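Local coordinates for protein hemolysin (Streptococcus suis, PDB 3HVN) that probably lyses host cells as a cholesterol-dependent cytolysin, binding cholesterol-containing membranes and then inserting as an oligomeric pore, at residues F74-R78 and Y416-E422. The protein carries 1 engineered substitution. Residues are numbered along the deposited sequence; the frame is centred on the assembly and turned at random.
Sequences FVVLR and YNEAGEE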
loop_
_atom_site.group_PDB
_atom_site.type_symbol
_atom_site.label_atom_id
_atom_site.label_comp_id
_atom_site.label_asym_id
_atom_site.label_seq_id
_atom_site.Cartn_x
_atom_site.Cartn_y
_atom_site.Cartn_z
ATOM N N PHE A 74 -2.497 -23.598 11.101
ATOM C CA PHE A 74 -1.189 -23.199 11.607
ATOM C C PHE A 74 -0.829 -21.793 11.142
ATOM O O PHE A 74 -0.726 -21.531 9.941
ATOM C CB PHE A 74 -0.114 -24.197 11.173
ATOM C CG PHE A 74 1.218 -23.980 11.835
ATOM C CD1 PHE A 74 1.359 -24.140 13.203
ATOM C CD2 PHE A 74 2.329 -23.623 11.091
ATOM C CE1 PHE A 74 2.581 -23.942 13.818
ATOM C CE2 PHE A 74 3.555 -23.426 11.699
ATOM C CZ PHE A 74 3.680 -23.585 13.064
ATOM N N VAL A 75 -0.647 -20.891 12.101
ATOM C CA VAL A 75 -0.321 -19.502 11.807
ATOM C C VAL A 75 1.177 -19.238 11.922
ATOM O O VAL A 75 1.732 -19.210 13.020
ATOM C CB VAL A 75 -1.073 -18.536 12.743
ATOM C CG1 VAL A 75 -0.585 -17.110 12.540
ATOM C CG2 VAL A 75 -2.573 -18.633 12.513
ATOM N N VAL A 76 1.823 -19.053 10.776
ATOM C CA VAL A 76 3.238 -18.711 10.733
ATOM C C VAL A 76 3.402 -17.198 10.695
ATOM O O VAL A 76 3.125 -16.559 9.680
ATOM C CB VAL A 76 3.930 -19.321 9.500
ATOM C CG1 VAL A 76 5.374 -18.850 9.415
ATOM C CG2 VAL A 76 3.859 -20.838 9.548
ATOM N N LEU A 77 3.848 -16.631 11.811
ATOM C CA LEU A 77 4.043 -15.192 11.913
ATOM C C LEU A 77 5.508 -14.825 11.694
ATOM O O LEU A 77 6.377 -15.179 12.496
ATOM C CB LEU A 77 3.556 -14.682 13.272
ATOM C CG LEU A 77 3.450 -13.165 13.463
ATOM C CD1 LEU A 77 2.473 -12.830 14.580
ATOM C CD2 LEU A 77 4.814 -12.545 13.734
ATOM N N ARG A 78 5.768 -14.117 10.599
ATOM C CA ARG A 78 7.115 -13.671 10.263
ATOM C C ARG A 78 7.155 -12.160 10.066
ATOM O O ARG A 78 6.618 -11.639 9.089
ATOM C CB ARG A 78 7.612 -14.366 8.993
ATOM C CG ARG A 78 7.659 -15.881 9.076
ATOM C CD ARG A 78 8.252 -16.473 7.807
ATOM N NE ARG A 78 8.237 -17.932 7.816
ATOM C CZ ARG A 78 8.731 -18.689 6.841
ATOM N NH1 ARG A 78 9.285 -18.124 5.776
ATOM N NH2 ARG A 78 8.675 -20.011 6.929
ATOM N N TYR A 416 8.860 -23.633 15.555
ATOM C CA TYR A 416 9.489 -22.319 15.500
ATOM C C TYR A 416 10.013 -21.879 16.861
ATOM O O TYR A 416 9.359 -21.119 17.574
ATOM C CB TYR A 416 8.515 -21.273 14.952
ATOM C CG TYR A 416 8.356 -21.311 13.450
ATOM C CD1 TYR A 416 9.372 -20.867 12.615
ATOM C CD2 TYR A 416 7.188 -21.784 12.867
ATOM C CE1 TYR A 416 9.232 -20.898 11.241
ATOM C CE2 TYR A 416 7.038 -21.817 11.494
ATOM C CZ TYR A 416 8.064 -21.373 10.687
ATOM O OH TYR A 416 7.920 -21.405 9.319
ATOM N N ASN A 417 11.199 -22.362 17.216
ATOM C CA ASN A 417 11.843 -21.964 18.460
ATOM C C ASN A 417 12.421 -20.557 18.352
ATOM O O ASN A 417 12.111 -19.821 17.415
ATOM C CB ASN A 417 12.940 -22.957 18.842
ATOM C CG ASN A 417 12.395 -24.341 19.138
ATOM O OD1 ASN A 417 11.183 -24.541 19.213
ATOM N ND2 ASN A 417 13.292 -25.305 19.311
ATOM N N GLU A 418 13.263 -20.187 19.312
ATOM C CA GLU A 418 13.877 -18.865 19.315
ATOM C C GLU A 418 14.752 -18.655 18.083
ATOM O O GLU A 418 15.025 -19.596 17.338
ATOM C CB GLU A 418 14.686 -18.652 20.596
ATOM C CG GLU A 418 13.845 -18.672 21.862
ATOM C CD GLU A 418 14.668 -18.464 23.116
ATOM O OE1 GLU A 418 15.914 -18.488 23.022
ATOM O OE2 GLU A 418 14.070 -18.279 24.196
ATOM N N ALA A 419 15.179 -17.412 17.875
ATOM C CA ALA A 419 15.978 -17.044 16.708
ATOM C C ALA A 419 15.156 -17.097 15.422
ATOM O O ALA A 419 15.657 -16.790 14.340
ATOM C CB ALA A 419 17.215 -17.929 16.596
ATOM N N GLY A 420 13.892 -17.489 15.550
ATOM C CA GLY A 420 12.987 -17.547 14.416
ATOM C C GLY A 420 13.423 -18.535 13.352
ATOM O O GLY A 420 13.088 -18.382 12.177
ATOM N N GLU A 421 14.169 -19.554 13.763
ATOM C CA GLU A 421 14.662 -20.564 12.834
ATOM C C GLU A 421 13.799 -21.822 12.886
ATOM O O GLU A 421 13.408 -22.273 13.962
ATOM C CB GLU A 421 16.123 -20.901 13.139
ATOM C CG GLU A 421 16.797 -21.764 12.086
ATOM C CD GLU A 421 18.301 -21.835 12.272
ATOM O OE1 GLU A 421 18.837 -21.056 13.087
ATOM O OE2 GLU A 421 18.946 -22.669 11.601
ATOM N N GLU A 422 13.507 -22.381 11.716
ATOM C CA GLU A 422 12.658 -23.565 11.619
ATOM C C GLU A 422 13.276 -24.778 12.307
ATOM O O GLU A 422 14.491 -24.971 12.274
ATOM C CB GLU A 422 12.362 -23.898 10.155
ATOM C CG GLU A 422 11.436 -22.912 9.464
ATOM C CD GLU A 422 11.046 -23.364 8.070
ATOM O OE1 GLU A 422 11.725 -24.257 7.522
ATOM O OE2 GLU A 422 10.061 -22.825 7.523
#
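The contact lies where domain 4, the C-terminal beta sandwich of a cholesterol-dependent cytolysin, meets domain 2, the elongated sheet that links it to the rest of the toxin. Tyr416, at the start of the loop between strands 404-416 and 422-437, reaches across to Phe74, Val76 and Arg78 of strand 73-88. These three alternate along the strand, so they share one side of it and meet the tyrosine in turn, from ring edge to hydroxyl. Phe74 meets it edge to edge: its CE2 lies 3.8 Å from CE2 of Tyr416, near the plane of both rings. CG of Phe74 is anti to its own backbone N (chi1 -171°), and this torsion sets the ring beside the CD2-CE2 edge of Tyr416. Val76 holds the middle with both methyls. Its CG2 packs 3.9 Å from Tyr416 CE2, and its CG1 sits 3.6 Å from Tyr416 OH.

The polar end is gripped by Arg78. The side chain is extended from CG to NE and brings the guanidinium to the phenol, where NH2 donates to Tyr416 OH at 2.9 Å. The bond is nearly straight (165°) and lies close to the guanidinium plane, while the tyrosine ring is turned 70° from that plane. The same NH2 forms a salt bridge to Glu422 OE2 at 3.2 Å, with the carboxylate also steeply turned against the guanidinium. One nitrogen thus ties together both ends of the loop. The side chains of Arg78 and Tyr416 also touch Thr65, in the loop before strand 66-70.

Strand 73-88 pairs with strand 376-401, and Phe74 and Val76 also pack on His390 there. A small apolar patch with an arginine-tyrosine-glutamate cluster beside it thus joins a beta-hairpin loop of the sandwich to the long sheet, at the domain 2-domain 4 junction of the cholesterol-dependent cytolysin fold.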